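CYCLIN domain-containing protein (Chaetomium thermophilum, PDB 6Z3U) is the cyclin H-type subunit of the CAK complex and probably regulates the activity of its cyclin-dependent serine/threonine kinase partner. Local coordinates at residues R13-Y18 and D184-F189; A112-F117 and L137-F142; M197-L202 and E253-D258; I239-L244 and G320-C325. One frame throughout, in Å; residues are numbered along the deposited sequence.

Contact 1: R13-Y18 and D184-F189; sequences RQSSQY and DVKHPF
Gln17 and Val185 bring the two backbones nearest, with their CA atoms 6.4 Å apart, and Ser16 faces Asp184 one step earlier, so both chains advance in the same sense here. Residues 13-18 turn from a loop into helix 16-19, with Ser15 as N-cap; its OG takes only a weak capping bond from Tyr18 N and is also hydrogen-bonded to Tyr12 O. Residues 184-187 are extended and lead to Pro188, the N-cap of helix 189-200.

Two polar bonds join the segments. Gln17 CG stands anti to the backbone N (chi1 179°) and the chain beyond stays extended, which carries the amide across to the linker. There OE1 accepts from Lys186 N at 2.8 Å, nearly straight at 164°, with the donor slightly tilted from the carbonyl plane. Ser16 OG gives its proton to Asp184 OD1 at 2.5 Å, meeting the carboxylate on its syn side but 33° out of its plane. The Lys186 chain adds an apolar touch, its CE lying 3.3 Å from Ser15 CB, while Val185 CG1 comes within 3.8 Å of Gln17 OE1.

The N-terminal segment is thus pinned to the linker between helix 172-178 and helix 189-200, which joins the two cyclin folds. Ser16 also packs on Arg146 of the kinase chain, and Arg13 forms a salt bridge with Glu65 of the RING-type protein chain. Within the cyclin, Gln17 touches Arg120 of helix 108-124 and Pro236 of helix 236-247, and Val185 packs on Phe117 of helix 108-124.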
loop_
_atom_site.group_PDB
_atom_site.type_symbol
_atom_site.label_atom_id
_atom_site.label_comp_id
_atom_site.label_asym_id
_atom_site.label_seq_id
_atom_site.Cartn_x
_atom_site.Cartn_y
_atom_site.Cartn_z
ATOM N N ARG A 13 0.295 15.451 0.475
ATOM C CA ARG A 13 1.683 15.835 0.704
ATOM C C ARG A 13 2.385 14.970 1.741
ATOM O O ARG A 13 3.601 15.108 1.909
ATOM C CB ARG A 13 1.770 17.301 1.133
ATOM C CG ARG A 13 1.489 18.286 0.013
ATOM C CD ARG A 13 1.717 19.719 0.464
ATOM N NE ARG A 13 1.078 20.685 -0.428
ATOM C CZ ARG A 13 -0.006 21.400 -0.131
ATOM N NH1 ARG A 13 -0.497 22.245 -1.026
ATOM N NH2 ARG A 13 -0.598 21.283 1.051
ATOM N N GLN A 14 1.666 14.093 2.435
ATOM C CA GLN A 14 2.291 13.180 3.379
ATOM C C GLN A 14 2.718 11.871 2.729
ATOM O O GLN A 14 3.339 11.037 3.396
ATOM C CB GLN A 14 1.348 12.895 4.547
ATOM C CG GLN A 14 0.877 14.145 5.251
ATOM C CD GLN A 14 0.479 13.878 6.680
ATOM O OE1 GLN A 14 -0.496 13.177 6.949
ATOM N NE2 GLN A 14 1.239 14.437 7.614
ATOM N N SER A 15 2.404 11.674 1.453
ATOM C CA SER A 15 2.748 10.437 0.776
ATOM C C SER A 15 4.228 10.411 0.412
ATOM O O SER A 15 4.873 11.453 0.245
ATOM C CB SER A 15 1.908 10.272 -0.493
ATOM O OG SER A 15 2.274 11.231 -1.472
ATOM N N SER A 16 4.762 9.199 0.280
ATOM C CA SER A 16 6.140 9.054 -0.169
ATOM C C SER A 16 6.307 9.587 -1.584
ATOM O O SER A 16 7.377 10.091 -1.937
ATOM C CB SER A 16 6.566 7.589 -0.092
ATOM O OG SER A 16 5.791 6.782 -0.960
ATOM N N GLN A 17 5.254 9.496 -2.398
ATOM C CA GLN A 17 5.333 9.993 -3.765
ATOM C C GLN A 17 5.666 11.478 -3.803
ATOM O O GLN A 17 6.326 11.941 -4.742
ATOM C CB GLN A 17 4.013 9.723 -4.488
ATOM C CG GLN A 17 3.970 10.227 -5.922
ATOM C CD GLN A 17 2.930 9.508 -6.763
ATOM O OE1 GLN A 17 2.668 8.322 -6.564
ATOM N NE2 GLN A 17 2.330 10.226 -7.707
ATOM N N TYR A 18 5.228 12.240 -2.801
ATOM C CA TYR A 18 5.461 13.679 -2.793
ATOM C C TYR A 18 6.785 14.041 -2.129
ATOM O O TYR A 18 7.570 14.814 -2.685
ATOM C CB TYR A 18 4.309 14.397 -2.082
ATOM C CG TYR A 18 4.513 15.890 -1.963
ATOM C CD1 TYR A 18 4.150 16.743 -2.996
ATOM C CD2 TYR A 18 5.070 16.448 -0.821
ATOM C CE1 TYR A 18 4.335 18.112 -2.896
ATOM C CE2 TYR A 18 5.260 17.815 -0.710
ATOM C CZ TYR A 18 4.892 18.642 -1.750
ATOM O OH TYR A 18 5.079 20.004 -1.643
ATOM N N ASP A 184 4.180 2.625 -2.113
ATOM C CA ASP A 184 2.839 3.170 -2.331
ATOM C C ASP A 184 2.908 4.189 -3.462
ATOM O O ASP A 184 3.343 5.327 -3.265
ATOM C CB ASP A 184 2.285 3.785 -1.049
ATOM C CG ASP A 184 3.163 4.899 -0.498
ATOM O OD1 ASP A 184 4.403 4.743 -0.489
ATOM O OD2 ASP A 184 2.607 5.931 -0.064
ATOM N N VAL A 185 2.478 3.778 -4.655
ATOM C CA VAL A 185 2.458 4.634 -5.833
ATOM C C VAL A 185 1.009 4.961 -6.162
ATOM O O VAL A 185 0.138 4.085 -6.120
ATOM C CB VAL A 185 3.145 3.969 -7.041
ATOM C CG1 VAL A 185 3.336 4.982 -8.157
ATOM C CG2 VAL A 185 4.471 3.348 -6.631
ATOM N N LYS A 186 0.758 6.220 -6.504
ATOM C CA LYS A 186 -0.590 6.733 -6.701
ATOM C C LYS A 186 -0.818 6.947 -8.188
ATOM O O LYS A 186 -0.037 7.641 -8.847
ATOM C CB LYS A 186 -0.793 8.034 -5.924
ATOM C CG LYS A 186 -0.567 7.879 -4.427
ATOM C CD LYS A 186 -0.626 9.210 -3.706
ATOM C CE LYS A 186 -0.636 9.016 -2.198
ATOM N NZ LYS A 186 -1.760 8.147 -1.741
ATOM N N HIS A 187 -1.877 6.343 -8.712
ATOM C CA HIS A 187 -2.183 6.396 -10.131
ATOM C C HIS A 187 -3.472 7.163 -10.386
ATOM O O HIS A 187 -4.329 7.275 -9.503
ATOM C CB HIS A 187 -2.308 4.977 -10.701
ATOM C CG HIS A 187 -1.092 4.135 -10.482
ATOM N ND1 HIS A 187 0.148 4.476 -10.977
ATOM C CD2 HIS A 187 -0.923 2.967 -9.818
ATOM C CE1 HIS A 187 1.029 3.556 -10.627
ATOM N NE2 HIS A 187 0.403 2.628 -9.925
ATOM N N PRO A 188 -3.655 7.694 -11.597
ATOM C CA PRO A 188 -4.862 8.484 -11.899
ATOM C C PRO A 188 -5.994 7.703 -12.557
ATOM O O PRO A 188 -6.985 8.328 -12.951
ATOM C CB PRO A 188 -4.317 9.543 -12.867
ATOM C CG PRO A 188 -2.948 9.029 -13.344
ATOM C CD PRO A 188 -2.748 7.667 -12.755
ATOM N N PHE A 189 -5.878 6.380 -12.687
ATOM C CA PHE A 189 -6.933 5.611 -13.339
ATOM C C PHE A 189 -8.239 5.706 -12.560
ATOM O O PHE A 189 -9.283 6.063 -13.116
ATOM C CB PHE A 189 -6.498 4.153 -13.496
ATOM C CG PHE A 189 -5.183 3.985 -14.202
ATOM C CD1 PHE A 189 -5.088 4.166 -15.572
ATOM C CD2 PHE A 189 -4.043 3.645 -13.496
ATOM C CE1 PHE A 189 -3.880 4.013 -16.223
ATOM C CE2 PHE A 189 -2.832 3.489 -14.142
ATOM C CZ PHE A 189 -2.751 3.674 -15.508
#

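Contact 2: A112-F117 and L137-F142; sequences ATAATF and LVALFF
Ala114 and Ala139 meet where helix 108-124 crosses helix 132-146, their CA atoms only 4.7 Å apart. The methyls do not meet head-on: Ala114 CB lies over the carbonyl of Ala139, and Ala139 CB correspondingly comes 3.3 Å from Ala114 O, each methyl resting on the other helix's backbone. This exchange fits the close approach of the short axes, 7.8 Å at 135° between their N-to-C directions.

Larger side chains flank the alanines: Leu140, and the ring pair Phe117 and Phe142. Leu140 leaves its backbone pointing away from helix 108-124, yet CG stands anti to its carbonyl carbon (chi1 -81°) and CD2 reaches back to Ala114 CB at 3.8 Å. Phe117 CE2 touches Phe142 CD2, also at 3.8 Å; the ring planes are inclined by 45° and the centroids are 5.9 Å apart, so the pair is oblique and is neither a stack nor a T-shaped arrangement.

Further out, the Phe117 ring has Thr113 O of its own helix over one face, offset toward the rim. Thr116 OG1 bonds back to Ala112 O at 2.7 Å, from the face of that carbonyl opposite to the one used by Thr116 N, which turns this hydroxyl's bonding into its own helix. Leu97 of helix 83-103 covers Ala139 and Leu140, and Phe142 continues to Leu175 and to Met134 of the kinase chain.

Helices 83-103, 108-124 and 132-146 thus form part of the first cyclin fold's core. At their crossing, helices 108-124 and 132-146 are joined by methyl-against-carbonyl packing, which the small alanines permit with their CA atoms so near.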
loop_
_atom_site.group_PDB
_atom_site.type_symbol
_atom_site.label_atom_id
_atom_site.label_comp_id
_atom_site.label_asym_id
_atom_site.label_seq_id
_atom_site.Cartn_x
_atom_site.Cartn_y
_atom_site.Cartn_z
ATOM N N ALA A 112 1.374 0.360 -14.314
ATOM C CA ALA A 112 1.785 1.708 -13.945
ATOM C C ALA A 112 2.762 1.690 -12.777
ATOM O O ALA A 112 3.707 2.487 -12.737
ATOM C CB ALA A 112 0.555 2.552 -13.608
ATOM N N THR A 113 2.552 0.788 -11.814
ATOM C CA THR A 113 3.465 0.695 -10.680
ATOM C C THR A 113 4.819 0.141 -11.105
ATOM O O THR A 113 5.865 0.653 -10.688
ATOM C CB THR A 113 2.855 -0.178 -9.587
ATOM O OG1 THR A 113 1.720 0.488 -9.021
ATOM C CG2 THR A 113 3.876 -0.454 -8.492
ATOM N N ALA A 114 4.820 -0.912 -11.925
ATOM C CA ALA A 114 6.076 -1.472 -12.411
ATOM C C ALA A 114 6.859 -0.439 -13.210
ATOM O O ALA A 114 8.073 -0.287 -13.032
ATOM C CB ALA A 114 5.802 -2.714 -13.258
ATOM N N ALA A 115 6.179 0.276 -14.108
ATOM C CA ALA A 115 6.855 1.303 -14.893
ATOM C C ALA A 115 7.430 2.393 -13.997
ATOM O O ALA A 115 8.564 2.841 -14.202
ATOM C CB ALA A 115 5.886 1.904 -15.910
ATOM N N THR A 116 6.664 2.826 -12.990
ATOM C CA THR A 116 7.140 3.877 -12.096
ATOM C C THR A 116 8.352 3.415 -11.295
ATOM O O THR A 116 9.318 4.168 -11.129
ATOM C CB THR A 116 6.015 4.322 -11.162
ATOM O OG1 THR A 116 4.916 4.818 -11.938
ATOM C CG2 THR A 116 6.502 5.418 -10.223
ATOM N N PHE A 117 8.318 2.181 -10.781
ATOM C CA PHE A 117 9.498 1.629 -10.123
ATOM C C PHE A 117 10.702 1.644 -11.060
ATOM O O PHE A 117 11.828 1.929 -10.636
ATOM C CB PHE A 117 9.229 0.201 -9.645
ATOM C CG PHE A 117 8.312 0.106 -8.455
ATOM C CD1 PHE A 117 7.925 1.236 -7.750
ATOM C CD2 PHE A 117 7.845 -1.129 -8.034
ATOM C CE1 PHE A 117 7.085 1.136 -6.657
ATOM C CE2 PHE A 117 7.006 -1.236 -6.940
ATOM C CZ PHE A 117 6.626 -0.102 -6.251
ATOM N N LEU A 137 12.239 -6.713 -16.136
ATOM C CA LEU A 137 11.464 -7.822 -15.592
ATOM C C LEU A 137 11.290 -7.694 -14.085
ATOM O O LEU A 137 10.232 -8.036 -13.545
ATOM C CB LEU A 137 12.141 -9.146 -15.943
ATOM C CG LEU A 137 11.859 -9.680 -17.346
ATOM C CD1 LEU A 137 12.848 -10.769 -17.725
ATOM C CD2 LEU A 137 10.435 -10.200 -17.422
ATOM N N VAL A 138 12.320 -7.207 -13.387
ATOM C CA VAL A 138 12.234 -7.066 -11.936
ATOM C C VAL A 138 11.146 -6.069 -11.558
ATOM O O VAL A 138 10.384 -6.289 -10.610
ATOM C CB VAL A 138 13.601 -6.649 -11.364
ATOM C CG1 VAL A 138 13.501 -6.431 -9.867
ATOM C CG2 VAL A 138 14.659 -7.696 -11.694
ATOM N N ALA A 139 11.053 -4.961 -12.296
ATOM C CA ALA A 139 10.044 -3.953 -11.986
ATOM C C ALA A 139 8.633 -4.493 -12.176
ATOM O O ALA A 139 7.712 -4.083 -11.461
ATOM C CB ALA A 139 10.257 -2.714 -12.854
ATOM N N LEU A 140 8.441 -5.399 -13.138
ATOM C CA LEU A 140 7.133 -6.023 -13.314
ATOM C C LEU A 140 6.840 -7.013 -12.193
ATOM O O LEU A 140 5.718 -7.060 -11.676
ATOM C CB LEU A 140 7.064 -6.719 -14.672
ATOM C CG LEU A 140 6.757 -5.822 -15.873
ATOM C CD1 LEU A 140 7.110 -6.526 -17.171
ATOM C CD2 LEU A 140 5.299 -5.417 -15.879
ATOM N N PHE A 141 7.835 -7.810 -11.801
ATOM C CA PHE A 141 7.624 -8.786 -10.738
ATOM C C PHE A 141 7.375 -8.098 -9.402
ATOM O O PHE A 141 6.459 -8.474 -8.661
ATOM C CB PHE A 141 8.828 -9.722 -10.642
ATOM C CG PHE A 141 8.674 -10.802 -9.611
ATOM C CD1 PHE A 141 7.770 -11.832 -9.799
ATOM C CD2 PHE A 141 9.439 -10.790 -8.459
ATOM C CE1 PHE A 141 7.627 -12.828 -8.855
ATOM C CE2 PHE A 141 9.305 -11.783 -7.513
ATOM C CZ PHE A 141 8.397 -12.804 -7.711
ATOM N N PHE A 142 8.184 -7.090 -9.074
ATOM C CA PHE A 142 7.989 -6.369 -7.822
ATOM C C PHE A 142 6.746 -5.488 -7.874
ATOM O O PHE A 142 6.121 -5.237 -6.837
ATOM C CB PHE A 142 9.231 -5.536 -7.508
ATOM C CG PHE A 142 9.388 -5.204 -6.053
ATOM C CD1 PHE A 142 9.567 -6.209 -5.116
ATOM C CD2 PHE A 142 9.374 -3.888 -5.622
ATOM C CE1 PHE A 142 9.717 -5.909 -3.777
ATOM C CE2 PHE A 142 9.525 -3.581 -4.283
ATOM C CZ PHE A 142 9.698 -4.591 -3.360
#

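Contact 3: M197-L202 and E253-D258; sequences MELSTL and ERLIQD
Leu202 lays its CD2 methyl over one face of the Arg254 guanidinium, 3.1 Å above the plane and offset toward the rim, while Asp258 CG sits at the edge, in plane. This is the junction of the end of helix 189-200 and the turn after it with helix 249-261, the two helices being the first and fourth of the five main ones in the second cyclin fold. The Leu202 side chain and the arginine come from opposite directions, and the methyl lies 3.3 Å from both NE and CZ of Arg254.

The guanidinium is held from its own helix and from beyond. Arg254 CG is anti to the backbone N and the chain bends at chi2 (51°), which brings NE over the next helical turn to form a salt bridge with Asp258 OD2 at 3.3 Å. The carboxylate is met on its syn side, 29° out of its plane, and the bond from NE to OD1 is weak. Arg254 NH2 makes a second salt bridge, to Asp204. With a methionine in place of Arg254, both aspartates would probably lose their cationic partner and Leu202 the flat surface beneath its methyl.

Leu255 carries the inner half of the contact. Its CD1 meets the aliphatic part of Glu198, 3.3 Å from CG, and lies 4.2 Å from Leu199 CG. Glu198 also bends at chi2, and its carboxylate is taken up by Arg19 of the RING-type protein chain, in a salt bridge through OE1. The turn that presents Leu202 is closed by Leu202 N bonding to Leu199 O, and beside it Thr201 OG1 donates to Glu198 O at 2.7 Å, tilted 28° from that carbonyl's plane.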
loop_
_atom_site.group_PDB
_atom_site.type_symbol
_atom_site.label_atom_id
_atom_site.label_comp_id
_atom_site.label_asym_id
_atom_site.label_seq_id
_atom_site.Cartn_x
_atom_site.Cartn_y
_atom_site.Cartn_z
ATOM N N MET A 197 -18.072 10.595 -12.790
ATOM C CA MET A 197 -19.310 10.622 -12.020
ATOM C C MET A 197 -19.709 12.049 -11.660
ATOM O O MET A 197 -20.892 12.402 -11.719
ATOM C CB MET A 197 -19.175 9.754 -10.771
ATOM C CG MET A 197 -19.100 8.271 -11.093
ATOM S SD MET A 197 -18.862 7.208 -9.659
ATOM C CE MET A 197 -17.194 7.627 -9.170
ATOM N N GLU A 198 -18.738 12.885 -11.283
ATOM C CA GLU A 198 -19.058 14.280 -10.990
ATOM C C GLU A 198 -19.647 14.972 -12.213
ATOM O O GLU A 198 -20.542 15.818 -12.087
ATOM C CB GLU A 198 -17.810 15.016 -10.499
ATOM C CG GLU A 198 -18.032 16.497 -10.213
ATOM C CD GLU A 198 -19.103 16.746 -9.168
ATOM O OE1 GLU A 198 -19.125 16.020 -8.151
ATOM O OE2 GLU A 198 -19.924 17.669 -9.367
ATOM N N LEU A 199 -19.161 14.624 -13.409
ATOM C CA LEU A 199 -19.715 15.195 -14.631
ATOM C C LEU A 199 -21.091 14.621 -14.945
ATOM O O LEU A 199 -21.950 15.331 -15.483
ATOM C CB LEU A 199 -18.767 14.953 -15.806
ATOM C CG LEU A 199 -17.468 15.758 -15.816
ATOM C CD1 LEU A 199 -16.432 15.090 -16.707
ATOM C CD2 LEU A 199 -17.738 17.180 -16.287
ATOM N N SER A 200 -21.322 13.348 -14.617
ATOM C CA SER A 200 -22.612 12.732 -14.898
ATOM C C SER A 200 -23.754 13.436 -14.182
ATOM O O SER A 200 -24.911 13.294 -14.593
ATOM C CB SER A 200 -22.582 11.256 -14.501
ATOM O OG SER A 200 -21.644 10.537 -15.281
ATOM N N THR A 201 -23.460 14.193 -13.123
ATOM C CA THR A 201 -24.498 14.915 -12.400
ATOM C C THR A 201 -24.979 16.151 -13.149
ATOM O O THR A 201 -26.068 16.653 -12.854
ATOM C CB THR A 201 -23.992 15.324 -11.012
ATOM O OG1 THR A 201 -22.977 16.328 -11.139
ATOM C CG2 THR A 201 -23.418 14.118 -10.276
ATOM N N LEU A 202 -24.197 16.649 -14.100
ATOM C CA LEU A 202 -24.621 17.802 -14.891
ATOM C C LEU A 202 -25.680 17.370 -15.900
ATOM O O LEU A 202 -25.497 16.358 -16.587
ATOM C CB LEU A 202 -23.419 18.417 -15.606
ATOM C CG LEU A 202 -22.530 19.362 -14.792
ATOM C CD1 LEU A 202 -22.135 18.759 -13.454
ATOM C CD2 LEU A 202 -21.286 19.722 -15.593
ATOM N N GLU A 253 -12.381 21.706 -18.513
ATOM C CA GLU A 253 -12.599 23.076 -18.064
ATOM C C GLU A 253 -13.888 23.186 -17.262
ATOM O O GLU A 253 -13.944 23.900 -16.256
ATOM C CB GLU A 253 -12.624 24.019 -19.266
ATOM C CG GLU A 253 -11.248 24.291 -19.857
ATOM C CD GLU A 253 -11.301 25.176 -21.087
ATOM O OE1 GLU A 253 -12.381 25.733 -21.376
ATOM O OE2 GLU A 253 -10.260 25.310 -21.767
ATOM N N ARG A 254 -14.927 22.454 -17.668
ATOM C CA ARG A 254 -16.189 22.496 -16.938
ATOM C C ARG A 254 -16.001 22.051 -15.494
ATOM O O ARG A 254 -16.463 22.714 -14.559
ATOM C CB ARG A 254 -17.224 21.612 -17.638
ATOM C CG ARG A 254 -18.577 21.537 -16.936
ATOM C CD ARG A 254 -19.137 22.913 -16.617
ATOM N NE ARG A 254 -20.502 22.838 -16.104
ATOM C CZ ARG A 254 -21.586 22.717 -16.866
ATOM N NH1 ARG A 254 -22.785 22.659 -16.303
ATOM N NH2 ARG A 254 -21.475 22.644 -18.187
ATOM N N LEU A 255 -15.303 20.932 -15.294
ATOM C CA LEU A 255 -15.152 20.381 -13.952
ATOM C C LEU A 255 -14.381 21.337 -13.047
ATOM O O LEU A 255 -14.740 21.520 -11.878
ATOM C CB LEU A 255 -14.451 19.026 -14.042
ATOM C CG LEU A 255 -14.615 18.033 -12.891
ATOM C CD1 LEU A 255 -16.074 17.904 -12.488
ATOM C CD2 LEU A 255 -14.054 16.678 -13.298
ATOM N N ILE A 256 -13.324 21.961 -13.571
ATOM C CA ILE A 256 -12.532 22.886 -12.768
ATOM C C ILE A 256 -13.332 24.142 -12.446
ATOM O O ILE A 256 -13.281 24.653 -11.321
ATOM C CB ILE A 256 -11.212 23.231 -13.485
ATOM C CG1 ILE A 256 -10.392 21.959 -13.723
ATOM C CG2 ILE A 256 -10.411 24.241 -12.669
ATOM C CD1 ILE A 256 -9.156 22.171 -14.570
ATOM N N GLN A 257 -14.078 24.665 -13.423
ATOM C CA GLN A 257 -14.860 25.871 -13.177
ATOM C C GLN A 257 -15.903 25.636 -12.092
ATOM O O GLN A 257 -16.109 26.489 -11.220
ATOM C CB GLN A 257 -15.548 26.332 -14.465
ATOM C CG GLN A 257 -14.621 26.763 -15.596
ATOM C CD GLN A 257 -13.717 27.923 -15.242
ATOM O OE1 GLN A 257 -14.066 28.786 -14.434
ATOM N NE2 GLN A 257 -12.540 27.954 -15.859
ATOM N N ASP A 258 -16.567 24.477 -12.125
ATOM C CA ASP A 258 -17.663 24.213 -11.198
ATOM C C ASP A 258 -17.182 24.197 -9.751
ATOM O O ASP A 258 -17.777 24.843 -8.880
ATOM C CB ASP A 258 -18.333 22.884 -11.553
ATOM C CG ASP A 258 -19.362 23.022 -12.663
ATOM O OD1 ASP A 258 -19.493 24.130 -13.228
ATOM O OD2 ASP A 258 -20.043 22.020 -12.967
#

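Contact 4: I239-L244 and G320-C325; sequences IMLAAL and GTIEAC
Ile322 of helix 313-330 meets Ala242 of helix 236-247 where the two backbones come nearest, CA to CA 5.5 Å. From CB, which points at the other helix, the side chain splits. CG2, anti to the backbone N, takes the short branch and settles against the Ala242 backbone, 3.8 Å from its CA and equally far from its N. CG1 carries the long branch, and the turn at chi2 (-61°) places the terminal CD1 beside Leu241, 4.1 Å from that residue's CB and also near its CD1. A serine in place of Ile322 would probably take the CD1 contact from Leu241 and open a gap over the Ala242 backbone.

One turn on, Cys325 meets the Ala242 methyl from a different direction, about a right angle from the Ile322 branch. Its SG lies 3.5 Å from Ala242 CB and 4.0 Å from Ile239 CG1. The short axes cross at -67° with a closest approach of 8.6 Å.

These are the third and fifth main helices of the second cyclin fold. Phe234 packs on both Ile239 and Cys325, and Leu241 reaches Leu58 of the RING-type protein chain. All five touching residues are buried, and the side chains that meet offer each other carbon or sulfur, so the crossing is apolar throughout and depends on complementary shape, without polar bonds to fix its direction.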
loop_
_atom_site.group_PDB
_atom_site.type_symbol
_atom_site.label_atom_id
_atom_site.label_comp_id
_atom_site.label_asym_id
_atom_site.label_seq_id
_atom_site.Cartn_x
_atom_site.Cartn_y
_atom_site.Cartn_z
ATOM N N ILE A 239 -2.622 15.110 -13.342
ATOM C CA ILE A 239 -2.409 14.289 -14.531
ATOM C C ILE A 239 -3.742 13.799 -15.084
ATOM O O ILE A 239 -3.967 13.804 -16.301
ATOM C CB ILE A 239 -1.468 13.113 -14.207
ATOM C CG1 ILE A 239 -0.089 13.632 -13.797
ATOM C CG2 ILE A 239 -1.357 12.175 -15.400
ATOM C CD1 ILE A 239 0.832 12.561 -13.261
ATOM N N MET A 240 -4.642 13.362 -14.200
ATOM C CA MET A 240 -5.936 12.851 -14.643
ATOM C C MET A 240 -6.710 13.912 -15.416
ATOM O O MET A 240 -7.246 13.642 -16.496
ATOM C CB MET A 240 -6.740 12.361 -13.437
ATOM C CG MET A 240 -8.153 11.920 -13.769
ATOM S SD MET A 240 -9.333 13.276 -13.682
ATOM C CE MET A 240 -10.255 13.018 -15.192
ATOM N N LEU A 241 -6.789 15.128 -14.871
ATOM C CA LEU A 241 -7.475 16.207 -15.574
ATOM C C LEU A 241 -6.795 16.532 -16.898
ATOM O O LEU A 241 -7.467 16.892 -17.871
ATOM C CB LEU A 241 -7.540 17.453 -14.688
ATOM C CG LEU A 241 -8.453 17.370 -13.460
ATOM C CD1 LEU A 241 -8.155 18.505 -12.495
ATOM C CD2 LEU A 241 -9.917 17.393 -13.872
ATOM N N ALA A 242 -5.468 16.394 -16.961
ATOM C CA ALA A 242 -4.755 16.694 -18.199
ATOM C C ALA A 242 -5.099 15.691 -19.292
ATOM O O ALA A 242 -5.345 16.077 -20.441
ATOM C CB ALA A 242 -3.250 16.715 -17.942
ATOM N N ALA A 243 -5.133 14.400 -18.956
ATOM C CA ALA A 243 -5.512 13.396 -19.944
ATOM C C ALA A 243 -6.946 13.602 -20.410
ATOM O O ALA A 243 -7.256 13.421 -21.593
ATOM C CB ALA A 243 -5.332 11.994 -19.365
ATOM N N LEU A 244 -7.839 13.985 -19.493
ATOM C CA LEU A 244 -9.210 14.297 -19.884
ATOM C C LEU A 244 -9.263 15.574 -20.713
ATOM O O LEU A 244 -10.046 15.671 -21.665
ATOM C CB LEU A 244 -10.094 14.419 -18.642
ATOM C CG LEU A 244 -11.537 14.882 -18.865
ATOM C CD1 LEU A 244 -12.285 13.938 -19.797
ATOM C CD2 LEU A 244 -12.265 15.001 -17.534
ATOM N N GLY A 320 -3.341 26.740 -15.035
ATOM C CA GLY A 320 -2.011 26.847 -15.610
ATOM C C GLY A 320 -1.182 25.596 -15.391
ATOM O O GLY A 320 -0.388 25.206 -16.252
ATOM N N THR A 321 -1.350 24.952 -14.234
ATOM C CA THR A 321 -0.612 23.722 -13.960
ATOM C C THR A 321 -1.085 22.584 -14.856
ATOM O O THR A 321 -0.266 21.827 -15.390
ATOM C CB THR A 321 -0.758 23.336 -12.487
ATOM O OG1 THR A 321 -0.300 24.412 -11.658
ATOM C CG2 THR A 321 0.054 22.086 -12.180
ATOM N N ILE A 322 -2.403 22.438 -15.024
ATOM C CA ILE A 322 -2.924 21.394 -15.901
ATOM C C ILE A 322 -2.455 21.623 -17.333
ATOM O O ILE A 322 -2.120 20.673 -18.051
ATOM C CB ILE A 322 -4.461 21.334 -15.820
ATOM C CG1 ILE A 322 -4.932 21.166 -14.372
ATOM C CG2 ILE A 322 -4.991 20.196 -16.684
ATOM C CD1 ILE A 322 -4.458 19.900 -13.711
ATOM N N GLU A 323 -2.420 22.885 -17.768
ATOM C CA GLU A 323 -1.974 23.183 -19.126
ATOM C C GLU A 323 -0.509 22.808 -19.307
ATOM O O GLU A 323 -0.110 22.321 -20.372
ATOM C CB GLU A 323 -2.196 24.663 -19.436
ATOM C CG GLU A 323 -2.273 24.998 -20.922
ATOM C CD GLU A 323 -3.417 24.290 -21.625
ATOM O OE1 GLU A 323 -3.213 23.801 -22.756
ATOM O OE2 GLU A 323 -4.519 24.219 -21.042
ATOM N N ALA A 324 0.310 23.028 -18.276
ATOM C CA ALA A 324 1.700 22.591 -18.335
ATOM C C ALA A 324 1.785 21.073 -18.436
ATOM O O ALA A 324 2.590 20.537 -19.206
ATOM C CB ALA A 324 2.461 23.095 -17.109
ATOM N N CYS A 325 0.957 20.364 -17.665
ATOM C CA CYS A 325 0.911 18.909 -17.770
ATOM C C CYS A 325 0.318 18.474 -19.104
ATOM O O CYS A 325 0.757 17.478 -19.691
ATOM C CB CYS A 325 0.100 18.330 -16.612
ATOM S SG CYS A 325 -0.012 16.527 -16.612
#

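In the fold
Contact 1 touches contacts 2 and 4. Its His187 NE2 lies 2.7 Å from Thr113 OG1 of contact 2, a probable hydrogen bond, and its Pro188 CB packs 3.8 Å from Met240 CB of contact 4. It thereby ties the first cyclin fold, holding contact 2, to the second, holding contacts 3 and 4. Contact 3 is linked through contact 4, with which it shares a core: their centres are about 15 Å apart, and Leu255 CD2 reaches Leu241 CD2 at 4.2 Å. Contacts 2 and 3 mark the extremes, about 34 Å between centres. The kinase chain borders contacts 1 and 2, whereas the RING-type chain reaches contacts 1, 3 and 4, so contact 1 neighbours both partners.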